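Local coordinates for beta-glucosidase (Saccharopolyspora erythraea D, PDB 5M6G), which probably hydrolyses terminal, non-reducing beta-D-glucosyl residues to release beta-D-glucose, as a member of glycosyl hydrolase family 3, at residues I147-T152 against E195-K200; T152-L157 against V409-V414; C183-D188 against L583-M588; E202-M207 against L260-E265; V536-G541 against L556-L561. One frame throughout, in Å; residues are numbered along the deposited sequence. Where two conformers were deposited one is given.

Contact 1 (I147-T152 against E195-K200). With MG (magnesium ion), chain D.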
# COMPACT_ATOMS: atom_id res chain seq x y z
N ILE A 147 -3.00 6.95 4.21
CA ILE A 147 -3.95 7.84 4.89
C ILE A 147 -3.26 9.16 5.25
O ILE A 147 -3.81 10.24 5.00
CB ILE A 147 -4.59 7.14 6.11
CG1 ILE A 147 -5.61 8.07 6.78
CG2 ILE A 147 -3.53 6.71 7.15
CD1 ILE A 147 -6.40 7.40 7.91
N GLY A 148 -2.03 9.09 5.77
CA GLY A 148 -1.29 10.32 6.03
C GLY A 148 -0.94 11.07 4.77
O GLY A 148 -0.99 12.31 4.73
N LEU A 149 -0.58 10.34 3.70
CA LEU A 149 -0.36 10.99 2.41
C LEU A 149 -1.61 11.73 1.94
O LEU A 149 -1.52 12.83 1.40
CB LEU A 149 0.10 9.97 1.37
CG LEU A 149 1.45 9.30 1.70
CD1 LEU A 149 1.93 8.40 0.52
CD2 LEU A 149 2.55 10.33 2.10
N GLY A 150 -2.79 11.13 2.13
CA GLY A 150 -4.02 11.83 1.79
C GLY A 150 -4.19 13.09 2.62
O GLY A 150 -4.65 14.12 2.12
N ALA A 151 -3.81 13.02 3.89
CA ALA A 151 -3.88 14.19 4.77
C ALA A 151 -2.98 15.33 4.29
O ALA A 151 -3.28 16.49 4.59
CB ALA A 151 -3.51 13.79 6.20
N THR A 152 -1.92 15.04 3.53
CA THR A 152 -1.08 16.13 3.04
C THR A 152 -1.80 17.01 2.04
O THR A 152 -1.41 18.17 1.87
CB THR A 152 0.19 15.60 2.36
OG1 THR A 152 -0.18 15.01 1.10
CG2 THR A 152 0.91 14.59 3.23
N GLU A 195 -4.44 2.14 4.32
CA GLU A 195 -3.97 2.04 2.95
C GLU A 195 -4.77 2.92 2.00
O GLU A 195 -4.46 2.96 0.81
CB GLU A 195 -4.01 0.59 2.49
CG GLU A 195 -3.22 -0.32 3.42
CD GLU A 195 -2.93 -1.66 2.78
OE1 GLU A 195 -2.26 -1.67 1.73
OE2 GLU A 195 -3.36 -2.69 3.34
N SER A 196 -5.79 3.62 2.50
CA SER A 196 -6.63 4.47 1.68
C SER A 196 -6.19 5.93 1.80
O SER A 196 -5.91 6.42 2.90
CB SER A 196 -8.10 4.33 2.10
OG SER A 196 -8.95 5.27 1.46
N PHE A 197 -6.16 6.63 0.67
CA PHE A 197 -5.87 8.05 0.70
C PHE A 197 -6.99 8.88 1.33
O PHE A 197 -6.76 10.03 1.70
CB PHE A 197 -5.61 8.56 -0.71
CG PHE A 197 -4.34 8.06 -1.31
CD1 PHE A 197 -3.11 8.51 -0.83
CD2 PHE A 197 -4.36 7.16 -2.37
CE1 PHE A 197 -1.91 8.06 -1.40
CE2 PHE A 197 -3.18 6.71 -2.94
CZ PHE A 197 -1.95 7.16 -2.45
N GLY A 198 -8.19 8.33 1.46
CA GLY A 198 -9.23 9.10 2.11
C GLY A 198 -10.60 8.54 1.80
O GLY A 198 -10.77 7.66 0.97
N GLU A 199 -11.59 9.09 2.51
CA GLU A 199 -12.96 8.60 2.39
C GLU A 199 -13.69 9.17 1.18
O GLU A 199 -14.78 8.69 0.86
CB GLU A 199 -13.75 8.93 3.66
CG GLU A 199 -14.14 10.39 3.75
CD GLU A 199 -14.80 10.75 5.07
OE1 GLU A 199 -14.67 9.96 6.04
OE2 GLU A 199 -15.44 11.82 5.14
N LYS A 200 -13.16 10.21 0.54
CA LYS A 200 -13.81 10.84 -0.59
C LYS A 200 -13.11 10.45 -1.88
O LYS A 200 -11.88 10.43 -1.94
CB LYS A 200 -13.83 12.36 -0.45
CG LYS A 200 -14.62 12.84 0.75
CD LYS A 200 -14.58 14.35 0.88
CE LYS A 200 -15.40 15.03 -0.19
NZ LYS A 200 -16.77 15.29 0.31
MG MG D . -15.27 8.00 6.72
O HOH W 1 -13.91 6.31 6.32
O HOH W 2 -14.32 8.19 8.79

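Contact 2 (T152-L157 against V409-V414)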
# COMPACT_ATOMS: atom_id res chain seq x y z
N THR A 152 -1.92 15.04 3.53
CA THR A 152 -1.08 16.13 3.04
C THR A 152 -1.80 17.01 2.04
O THR A 152 -1.41 18.17 1.87
CB THR A 152 0.19 15.60 2.36
OG1 THR A 152 -0.18 15.01 1.10
CG2 THR A 152 0.91 14.59 3.23
N GLY A 153 -2.82 16.48 1.37
CA GLY A 153 -3.46 17.18 0.26
C GLY A 153 -2.51 17.58 -0.85
O GLY A 153 -2.79 18.55 -1.56
N ASN A 154 -1.41 16.85 -1.03
CA ASN A 154 -0.32 17.25 -1.92
C ASN A 154 -0.04 16.14 -2.94
O ASN A 154 0.81 15.27 -2.71
CB ASN A 154 0.93 17.56 -1.09
CG ASN A 154 2.05 18.14 -1.92
OD1 ASN A 154 2.02 18.10 -3.15
ND2 ASN A 154 3.06 18.69 -1.24
N PRO A 155 -0.74 16.14 -4.08
CA PRO A 155 -0.51 15.08 -5.08
C PRO A 155 0.88 15.10 -5.68
O PRO A 155 1.40 14.04 -6.07
CB PRO A 155 -1.57 15.36 -6.16
CG PRO A 155 -2.57 16.27 -5.50
CD PRO A 155 -1.84 17.05 -4.46
N ASP A 156 1.49 16.27 -5.82
CA ASP A 156 2.83 16.32 -6.38
C ASP A 156 3.82 15.59 -5.48
O ASP A 156 4.70 14.86 -5.96
CB ASP A 156 3.25 17.77 -6.59
CG ASP A 156 4.47 17.89 -7.46
OD1 ASP A 156 4.35 17.62 -8.67
OD2 ASP A 156 5.54 18.24 -6.93
N LEU A 157 3.67 15.76 -4.16
CA LEU A 157 4.50 15.03 -3.21
C LEU A 157 4.32 13.53 -3.33
O LEU A 157 5.29 12.77 -3.26
CB LEU A 157 4.16 15.48 -1.79
CG LEU A 157 4.86 14.76 -0.64
CD1 LEU A 157 6.32 15.17 -0.60
CD2 LEU A 157 4.15 15.07 0.69
N VAL A 409 6.14 13.13 6.09
CA VAL A 409 5.77 13.05 7.50
C VAL A 409 5.25 14.40 7.98
O VAL A 409 4.15 14.50 8.54
CB VAL A 409 6.96 12.58 8.35
CG1 VAL A 409 6.60 12.66 9.85
CG2 VAL A 409 7.39 11.17 7.95
N ARG A 410 6.02 15.47 7.74
CA ARG A 410 5.63 16.82 8.14
C ARG A 410 4.23 17.16 7.65
O ARG A 410 3.35 17.54 8.42
CB ARG A 410 6.61 17.85 7.57
CG ARG A 410 7.93 17.96 8.25
CD ARG A 410 8.86 18.81 7.40
NE ARG A 410 10.25 18.58 7.76
CZ ARG A 410 11.25 18.56 6.89
NH1 ARG A 410 11.01 18.75 5.59
NH2 ARG A 410 12.49 18.34 7.31
N GLU A 411 4.02 17.04 6.34
CA GLU A 411 2.78 17.50 5.74
C GLU A 411 1.60 16.61 6.10
O GLU A 411 0.45 17.05 6.00
CB GLU A 411 2.94 17.60 4.22
CG GLU A 411 3.97 18.65 3.80
CD GLU A 411 4.05 18.85 2.29
OE1 GLU A 411 3.02 18.71 1.60
OE2 GLU A 411 5.16 19.14 1.79
N SER A 412 1.85 15.37 6.54
CA SER A 412 0.76 14.46 6.88
C SER A 412 0.19 14.73 8.27
O SER A 412 -0.93 14.28 8.55
CB SER A 412 1.23 13.01 6.78
OG SER A 412 2.15 12.68 7.82
N GLN A 413 0.93 15.44 9.12
CA GLN A 413 0.47 15.72 10.48
C GLN A 413 -0.75 16.63 10.46
O GLN A 413 -0.77 17.65 9.77
CB GLN A 413 1.59 16.37 11.29
CG GLN A 413 2.90 15.60 11.26
CD GLN A 413 2.75 14.19 11.81
OE1 GLN A 413 2.73 13.99 13.02
NE2 GLN A 413 2.63 13.21 10.91
N VAL A 414 -1.76 16.28 11.25
CA VAL A 414 -3.00 17.05 11.32
C VAL A 414 -3.17 17.55 12.75
O VAL A 414 -3.35 16.75 13.68
CB VAL A 414 -4.23 16.23 10.89
CG1 VAL A 414 -5.48 17.08 11.01
CG2 VAL A 414 -4.04 15.72 9.46
O HOH W 3 0.65 19.85 2.59

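Contact 3 (C183-D188 against L583-M588)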
# COMPACT_ATOMS: atom_id res chain seq x y z
N CYS A 183 -8.43 2.34 -3.07
CA CYS A 183 -9.55 2.11 -2.17
C CYS A 183 -10.01 3.40 -1.52
O CYS A 183 -9.20 4.20 -1.05
CB CYS A 183 -9.11 1.10 -1.10
SG CYS A 183 -7.44 1.42 -0.26
N VAL A 184 -11.33 3.60 -1.49
CA VAL A 184 -11.96 4.72 -0.79
C VAL A 184 -12.55 4.15 0.49
O VAL A 184 -13.60 3.50 0.46
CB VAL A 184 -13.02 5.38 -1.67
CG1 VAL A 184 -13.69 6.51 -0.92
CG2 VAL A 184 -12.40 5.89 -2.96
N ALA A 185 -11.88 4.37 1.61
CA ALA A 185 -12.25 3.72 2.87
C ALA A 185 -13.41 4.48 3.50
O ALA A 185 -13.25 5.63 3.94
CB ALA A 185 -11.06 3.66 3.82
N ARG A 186 -14.58 3.84 3.56
CA ARG A 186 -15.79 4.46 4.10
C ARG A 186 -16.13 3.99 5.51
O ARG A 186 -17.06 4.54 6.11
CB ARG A 186 -16.99 4.17 3.18
CG ARG A 186 -16.75 4.49 1.72
CD ARG A 186 -16.86 5.97 1.44
NE ARG A 186 -18.23 6.46 1.56
CZ ARG A 186 -18.55 7.76 1.56
NH1 ARG A 186 -19.82 8.14 1.66
NH2 ARG A 186 -17.59 8.67 1.44
N ASP A 187 -15.44 2.98 6.05
CA ASP A 187 -15.75 2.47 7.38
C ASP A 187 -14.45 2.22 8.15
O ASP A 187 -13.72 1.26 7.87
CB ASP A 187 -16.59 1.19 7.30
CG ASP A 187 -17.23 0.83 8.63
OD1 ASP A 187 -16.52 0.81 9.65
OD2 ASP A 187 -18.46 0.57 8.64
N ASP A 188 -14.19 3.06 9.15
CA ASP A 188 -12.90 3.05 9.84
C ASP A 188 -12.61 1.73 10.54
O ASP A 188 -11.47 1.49 10.92
CB ASP A 188 -12.85 4.20 10.86
CG ASP A 188 -12.72 5.55 10.19
OD1 ASP A 188 -12.48 5.59 8.96
OD2 ASP A 188 -12.84 6.57 10.91
N LEU A 583 -7.77 16.60 7.65
CA LEU A 583 -8.34 15.27 7.82
C LEU A 583 -8.80 14.68 6.50
O LEU A 583 -9.63 15.28 5.81
CB LEU A 583 -9.51 15.29 8.79
CG LEU A 583 -9.16 15.38 10.28
CD1 LEU A 583 -10.41 15.09 11.12
CD2 LEU A 583 -8.04 14.41 10.64
N PRO A 584 -8.30 13.50 6.12
CA PRO A 584 -8.83 12.79 4.95
C PRO A 584 -10.00 11.87 5.25
O PRO A 584 -10.63 11.37 4.30
CB PRO A 584 -7.60 11.98 4.49
CG PRO A 584 -6.92 11.63 5.79
CD PRO A 584 -7.08 12.87 6.65
N MET A 585 -10.27 11.59 6.52
CA MET A 585 -11.46 10.87 6.96
C MET A 585 -12.19 11.72 7.99
O MET A 585 -11.56 12.48 8.74
CB MET A 585 -11.13 9.49 7.60
CG MET A 585 -10.83 8.32 6.64
SD MET A 585 -9.31 8.57 5.74
CE MET A 585 -8.95 6.95 5.03
N THR A 586 -13.51 11.60 8.01
CA THR A 586 -14.31 12.24 9.05
C THR A 586 -14.06 11.55 10.40
O THR A 586 -14.05 10.32 10.48
CB THR A 586 -15.79 12.18 8.67
OG1 THR A 586 -16.01 12.95 7.48
CG2 THR A 586 -16.65 12.74 9.77
N TRP A 587 -13.87 12.33 11.45
CA TRP A 587 -13.48 11.79 12.75
C TRP A 587 -14.70 11.65 13.66
O TRP A 587 -15.35 12.64 13.99
CB TRP A 587 -12.43 12.68 13.41
CG TRP A 587 -11.66 12.00 14.50
CD1 TRP A 587 -12.16 11.48 15.67
CD2 TRP A 587 -10.24 11.78 14.54
NE1 TRP A 587 -11.14 10.94 16.43
CE2 TRP A 587 -9.95 11.12 15.75
CE3 TRP A 587 -9.19 12.08 13.67
CZ2 TRP A 587 -8.66 10.74 16.11
CZ3 TRP A 587 -7.90 11.71 14.03
CH2 TRP A 587 -7.65 11.05 15.24
N MET A 588 -14.96 10.42 14.12
CA MET A 588 -16.19 10.09 14.83
C MET A 588 -16.29 10.79 16.19
O MET A 588 -15.29 10.98 16.90
CB MET A 588 -16.26 8.57 15.05
CG MET A 588 -15.27 8.07 16.11
SD MET A 588 -14.99 6.30 16.14
CE MET A 588 -13.51 6.17 15.13
O HOH W 4 -14.06 8.39 12.29
O HOH W 2 -14.32 8.19 8.79

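Contact 4 (E202-M207 against L260-E265)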
# COMPACT_ATOMS: atom_id res chain seq x y z
N GLU A 202 -12.61 12.10 -4.42
CA GLU A 202 -11.63 13.16 -4.71
C GLU A 202 -10.26 12.81 -4.15
O GLU A 202 -9.24 12.98 -4.83
CB GLU A 202 -12.11 14.49 -4.11
CG GLU A 202 -10.98 15.40 -3.60
CD GLU A 202 -11.22 15.97 -2.20
OE1 GLU A 202 -12.38 16.31 -1.86
OE2 GLU A 202 -10.25 16.09 -1.42
N ASN A 203 -10.22 12.34 -2.90
CA ASN A 203 -8.95 12.07 -2.24
C ASN A 203 -8.14 11.07 -3.05
O ASN A 203 -7.06 11.38 -3.56
CB ASN A 203 -9.18 11.55 -0.81
CG ASN A 203 -9.81 12.59 0.11
OD1 ASN A 203 -9.54 13.79 -0.01
ND2 ASN A 203 -10.64 12.13 1.07
N ALA A 204 -8.68 9.86 -3.20
CA ALA A 204 -7.95 8.81 -3.90
C ALA A 204 -7.66 9.20 -5.34
O ALA A 204 -6.56 8.97 -5.83
CB ALA A 204 -8.74 7.51 -3.84
N SER A 205 -8.64 9.79 -6.03
CA SER A 205 -8.42 10.14 -7.44
C SER A 205 -7.24 11.09 -7.60
O SER A 205 -6.39 10.90 -8.49
CB SER A 205 -9.69 10.76 -8.03
OG SER A 205 -10.74 9.82 -8.08
N ALA A 206 -7.16 12.12 -6.76
CA ALA A 206 -6.04 13.05 -6.85
C ALA A 206 -4.72 12.34 -6.58
O ALA A 206 -3.70 12.67 -7.21
CB ALA A 206 -6.24 14.21 -5.87
N MET A 207 -4.72 11.37 -5.68
CA MET A 207 -3.47 10.73 -5.30
C MET A 207 -3.08 9.57 -6.23
O MET A 207 -2.07 8.91 -5.97
CB MET A 207 -3.52 10.27 -3.85
CG MET A 207 -3.78 11.41 -2.87
SD MET A 207 -2.58 12.75 -3.05
CE MET A 207 -2.85 13.62 -1.49
N LEU A 260 -15.52 3.78 -8.02
CA LEU A 260 -14.99 3.67 -9.37
C LEU A 260 -14.08 4.82 -9.82
O LEU A 260 -13.12 4.56 -10.55
CB LEU A 260 -16.15 3.52 -10.36
CG LEU A 260 -15.72 3.09 -11.76
CD1 LEU A 260 -15.07 1.70 -11.72
CD2 LEU A 260 -16.91 3.12 -12.69
N PRO A 261 -14.35 6.08 -9.46
CA PRO A 261 -13.62 7.20 -10.08
C PRO A 261 -12.11 7.11 -9.93
O PRO A 261 -11.38 7.45 -10.88
CB PRO A 261 -14.18 8.44 -9.36
CG PRO A 261 -15.60 8.04 -9.08
CD PRO A 261 -15.48 6.59 -8.66
N PRO A 262 -11.57 6.68 -8.78
CA PRO A 262 -10.10 6.57 -8.70
C PRO A 262 -9.52 5.57 -9.69
O PRO A 262 -8.39 5.77 -10.16
CB PRO A 262 -9.86 6.12 -7.25
CG PRO A 262 -11.02 6.70 -6.50
CD PRO A 262 -12.18 6.47 -7.45
N PHE A 263 -10.27 4.53 -10.05
CA PHE A 263 -9.79 3.63 -11.10
C PHE A 263 -9.78 4.33 -12.45
O PHE A 263 -8.83 4.16 -13.22
CB PHE A 263 -10.65 2.37 -11.14
CG PHE A 263 -10.37 1.45 -10.00
CD1 PHE A 263 -9.24 0.63 -10.02
CD2 PHE A 263 -11.19 1.45 -8.88
CE1 PHE A 263 -8.96 -0.21 -8.94
CE2 PHE A 263 -10.92 0.63 -7.79
CZ PHE A 263 -9.80 -0.20 -7.82
N ARG A 264 -10.81 5.13 -12.75
CA ARG A 264 -10.83 5.88 -14.00
C ARG A 264 -9.62 6.79 -14.12
O ARG A 264 -8.96 6.85 -15.17
CB ARG A 264 -12.13 6.69 -14.09
CG ARG A 264 -12.60 7.02 -15.49
CD ARG A 264 -13.85 7.92 -15.46
NE ARG A 264 -15.04 7.26 -14.92
CZ ARG A 264 -15.88 6.53 -15.65
NH1 ARG A 264 -15.65 6.37 -16.95
NH2 ARG A 264 -16.95 5.97 -15.10
N GLU A 265 -9.31 7.53 -13.04
CA GLU A 265 -8.14 8.41 -13.04
C GLU A 265 -6.84 7.64 -13.19
O GLU A 265 -5.92 8.09 -13.88
CB GLU A 265 -8.10 9.24 -11.76
CG GLU A 265 -8.80 10.59 -11.88
CD GLU A 265 -8.11 11.50 -12.87
OE1 GLU A 265 -6.99 11.98 -12.56
OE2 GLU A 265 -8.68 11.73 -13.96
O HOH W 5 -5.33 12.57 -10.85

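Contact 5 (V536-G541 against L556-L561)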
# COMPACT_ATOMS: atom_id res chain seq x y z
N VAL A 536 -0.96 15.18 23.11
CA VAL A 536 -1.23 13.80 22.73
C VAL A 536 -0.99 13.66 21.23
O VAL A 536 -1.45 14.49 20.43
CB VAL A 536 -2.65 13.37 23.14
CG1 VAL A 536 -2.96 12.00 22.57
CG2 VAL A 536 -2.75 13.36 24.68
N VAL A 537 -0.26 12.62 20.86
CA VAL A 537 0.08 12.35 19.47
C VAL A 537 -0.44 10.96 19.15
O VAL A 537 -0.04 9.98 19.78
CB VAL A 537 1.59 12.45 19.23
CG1 VAL A 537 1.91 12.21 17.76
CG2 VAL A 537 2.11 13.80 19.70
N THR A 538 -1.36 10.86 18.18
CA THR A 538 -1.90 9.57 17.80
C THR A 538 -1.08 9.02 16.64
O THR A 538 -0.97 9.65 15.59
CB THR A 538 -3.39 9.63 17.43
OG1 THR A 538 -3.61 10.57 16.37
CG2 THR A 538 -4.25 9.99 18.65
N VAL A 539 -0.47 7.87 16.86
CA VAL A 539 0.14 7.07 15.80
C VAL A 539 -0.85 5.95 15.52
O VAL A 539 -1.00 5.03 16.34
CB VAL A 539 1.52 6.54 16.19
CG1 VAL A 539 2.04 5.51 15.15
CG2 VAL A 539 2.50 7.68 16.30
N SER A 540 -1.55 6.03 14.39
CA SER A 540 -2.66 5.12 14.14
C SER A 540 -2.93 5.06 12.65
O SER A 540 -2.55 5.97 11.90
CB SER A 540 -3.93 5.57 14.87
OG SER A 540 -4.39 6.81 14.35
N GLY A 541 -3.63 4.02 12.23
CA GLY A 541 -4.02 3.91 10.84
C GLY A 541 -5.36 4.53 10.48
O GLY A 541 -5.81 4.39 9.34
N LEU A 556 -3.72 18.00 20.56
CA LEU A 556 -3.89 16.71 19.90
C LEU A 556 -3.34 16.83 18.50
O LEU A 556 -3.78 17.70 17.73
CB LEU A 556 -5.36 16.29 19.87
CG LEU A 556 -5.59 15.07 18.98
CD1 LEU A 556 -4.83 13.87 19.55
CD2 LEU A 556 -7.07 14.78 18.86
N LEU A 557 -2.37 15.98 18.16
CA LEU A 557 -1.77 15.94 16.83
C LEU A 557 -1.92 14.53 16.30
O LEU A 557 -1.53 13.57 16.97
CB LEU A 557 -0.29 16.33 16.89
CG LEU A 557 0.49 16.33 15.57
CD1 LEU A 557 0.17 17.59 14.76
CD2 LEU A 557 1.98 16.20 15.83
N ALA A 558 -2.54 14.39 15.13
CA ALA A 558 -2.71 13.10 14.48
C ALA A 558 -1.53 12.87 13.54
O ALA A 558 -1.31 13.65 12.61
CB ALA A 558 -4.03 13.03 13.70
N SER A 559 -0.77 11.81 13.79
CA SER A 559 0.45 11.54 13.03
C SER A 559 0.31 10.40 12.04
O SER A 559 1.20 10.23 11.19
CB SER A 559 1.62 11.25 13.97
OG SER A 559 1.97 12.41 14.71
N TRP A 560 -0.76 9.62 12.12
CA TRP A 560 -1.04 8.49 11.20
C TRP A 560 0.09 7.46 11.38
O TRP A 560 0.44 7.13 12.52
CB TRP A 560 -1.27 8.99 9.79
CG TRP A 560 -2.16 10.17 9.74
CD1 TRP A 560 -1.82 11.44 9.38
CD2 TRP A 560 -3.55 10.22 10.11
NE1 TRP A 560 -2.91 12.28 9.50
CE2 TRP A 560 -3.98 11.55 9.94
CE3 TRP A 560 -4.46 9.26 10.56
CZ2 TRP A 560 -5.30 11.95 10.19
CZ3 TRP A 560 -5.77 9.66 10.82
CH2 TRP A 560 -6.18 11.00 10.63
N LEU A 561 0.65 6.91 10.29
CA LEU A 561 1.74 5.94 10.34
C LEU A 561 2.88 6.50 9.52
O LEU A 561 3.00 6.20 8.32
CB LEU A 561 1.29 4.57 9.81
CG LEU A 561 0.08 4.00 10.54
CD1 LEU A 561 -0.52 2.81 9.76
CD2 LEU A 561 0.45 3.61 11.97
O HOH W 6 -3.36 9.36 13.67

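Contact 1 (I147-T152 against E195-K200)
Helix 146-152 of the family 3 N-terminal domain lies against the loop that leads to a magnesium site, and Ile-147, Leu-149 and Gly-150 meet Ser-196 and Phe-197 there. The closest backbone approach pairs Gly-150 with Phe-197. Gly-150 CA sits 3.3 Å from Phe-197 O in a CA-H...O contact that is nearly straight, 166° at the hydrogen. A beta carbon built on Gly-150 would fall 1.8 Å from that same oxygen, a clash, so the fit depends on glycine. One helical turn earlier, Ile-147 CA approaches Ser-196 O at 3.1 Å, with a more bent angle. The Phe-197 ring turns back to the helix because its CG stands anti to the carbonyl carbon (chi1 -69°). It presents its edge, and Leu-149 CB lies in the ring plane 3.9 Å from Phe-197 CE1. Ser-196 OG folds the loop into an ST turn by accepting from Gly-198 N at 3.2 Å, and is also hydrogen-bonded to Cys-183 O. Glu-199 OE1 binds the magnesium ion at 2.2 Å, alongside two waters, Ile-596 O and Asn-597 OD1. The buried Phe-197 O has no conventional donor in the model, so the C-H of Gly-150 probably offers it some weak compensation.

Contact 2 (T152-L157 against V409-V414)
Asn-154 and Glu-411 meet with their flat ends almost coplanar, amide and carboxylate planes 18° apart. Asn-154 ND2 donates to Glu-411 OE1 over 2.8 Å in a straight bond. OE1 receives it on its syn lone pair and lies in the amide plane. With CG anti to the backbone nitrogen (chi1 -173°), the same amide also serves as N-cap of helix 155-170. Asn-154 OD1 accepts from Leu-157 N at 3.0 Å, the donor standing well above the carbonyl plane. Both ends of the amide are thus held, which fixes its rotation. A leucine in place of Asn-154 would probably leave Leu-157 N without its cap and Glu-411 OE1 without its amide donor. Water 3 gives OE1 a further bond and also donates to Thr-152 O, while Glu-411 OE2 is held by Gln-407 NE2. Leu-157 CD2 comes at the carboxylate from the opposite direction, 3.9 Å from Glu-411 OE1. Thr-152 CG2 packs alongside the base of the glutamate, 3.8 Å from Glu-411 CB, and 3.5 Å from Ser-412 N. Leu-157 also rests on Leu-404 and Ala-408 of helix 399-412, whose C-terminal end leads through Gln-413 into strand 414-418; Val-414 there pairs with Ala-558 of strand 555-560.

Contact 3 (C183-D188 against L583-M588)
Met-585 CG and waters 2 and 4 meet the carboxylate of Asp-188 around its oxygen end, the carbon slightly to one side of its plane and the waters to the other, none stacked on a face. Met-585 CG is 3.9 Å from Asp-188 OD1, the two side chains meeting at a slant. Beyond CG the methionine bends (chi2 67°), and this turn carries its methyl to Ala-185, where Met-585 CE and Ala-185 CB are 4.1 Å apart. Met-588 CE stands 4.3 Å from Asp-188 OD2. The other flat group, the Trp-587 indole, takes no part in the contact and packs edge-to-face with Phe-606. The two segments share no direct hydrogen bond; waters make the polar link. Water 4 donates to Asp-188 OD2 at 2.6 Å and to Thr-586 O at the same length, and accepts a weak bond from Met-588 N. Water 2, a magnesium ligand, lies 2.7 Å from Thr-586 O and makes a weak 3.1 Å bond to Asp-188 OD2, placing Asp-188 in the metal's second shell. Thr-586 OG1 bonds Glu-199 OE2. The arrangement is a hydrated magnesium site bridging the two family regions, Glu-199 supplied by the N-terminal one, Ile-596 and Asn-597 by the C-terminal.

Contact 4 (E202-M207 against L260-E265)
Ala-204 and Ser-205 press against Pro-262, the nearest backbone approach being Ser-205 to Pro-262, CA to CA 4.1 Å. Ala-204 CB touches the pyrrolidine ring tip, 3.6 Å from Pro-262 CG. Ser-205 OG reaches over the junction of the two prolines and comes within 3.3 Å of Pro-262 N. That nitrogen carries no hydrogen, so this is a van der Waals contact; the hydroxyl bonds instead to Ser-201 O, one turn back along its own helix. Its torsion explains both: OG stands anti to the carbonyl carbon (chi1 -66°), beside the backbone nitrogen. One turn on from Pro-261, Glu-265, bent at chi2 (-65°), lays its aliphatic part on the serine, Glu-265 CG being 4.0 Å from Ser-205 CB. Its carboxylate is linked to the neighbouring helix through water 5, which donates to Ser-205 O at 3.1 Å and to Glu-265 OE1.

Further out, Pro-262 also packs on Val-182. The bond from CA to CB of Phe-263 leads away from 202-207, and its ring meets Tyr-233 edge-to-face and touches Ala-230, both on strand 229-233. The segment axes approach to 8.2 Å, at an angle of 16° between their directions, a closeness consistent with the small Ala-204 and Ser-205 facing the proline. Two neighbouring helices running nearly parallel, one of them lying on a strand, are consistent with the outer helical layer of the TIM-barrel-like N-terminal domain.

Contact 5 (V536-G541 against L556-L561)
Val-536 to Thr-538 and Leu-556 to Ala-558 pair as neighbouring parallel strands in the mixed sheet of the family 3 C-terminal domain. This half is regular. Leu-557 N donates to Val-536 O at 2.9 Å, Thr-538 N to Leu-557 O at 3.0 Å, and Ser-559 N to Thr-538 O at 2.8 Å. On the face that bears Val-536 and Leu-556, Val-536 CG1 lies 4.0 Å from Leu-556 CD1.

The pairing then loosens. Ser-559 has left extended geometry (psi -12°) and Trp-560 has positive phi (62°), an interruption resembling a beta bulge. Thr-538 O also receives a weak bond from Trp-560 N, and Ser-540 N donates to Trp-560 O from above the carbonyl plane, 47° out of it. Water 6 bridges the two strands here: it accepts from Trp-560 N, donates to Ser-540 OG and is hydrogen-bonded to Thr-538 OG1. Ser-540 OG is further bonded to Arg-542 O.

Beyond the interruption Leu-561 closes the contact, its CD1 3.8 Å from Gly-541 CA while CD2 touches Val-539 CG1. Cutting Leu-561 back to an alanine is likely to open a gap beside Gly-541 and leave Val-539 CG1 without this apolar neighbour. On one face of the Trp-560 ring, toward the rim, sit Ala-558 CB, 3.9 Å above the plane, and the oxygen of water 6, 3.2 Å above it.

In the fold
Contacts 1, 2, 3 and 5 gather where the N-terminal and C-terminal family regions meet. Contacts 1 and 3 have centres about 8 Å apart and share water 2 and the magnesium site. Contacts 1 and 2 share Thr-152, their centres about 9 Å apart. Trp-560 of contact 5 is the common neighbour: its ring touches Ile-147 and Ala-151 of contact 1, Val-414 of contact 2, and Leu-583 and Trp-587 of contact 3. Contact 4 stays in the N-terminal domain, reaching contact 1 through Met-207 against Phe-197, and its centre is about 25 Å from that of contact 5. Bound sorbitol lies about 12 Å, and the side chain of pocket residue Arg-192 about 7 Å, from the Ser-196 side chain.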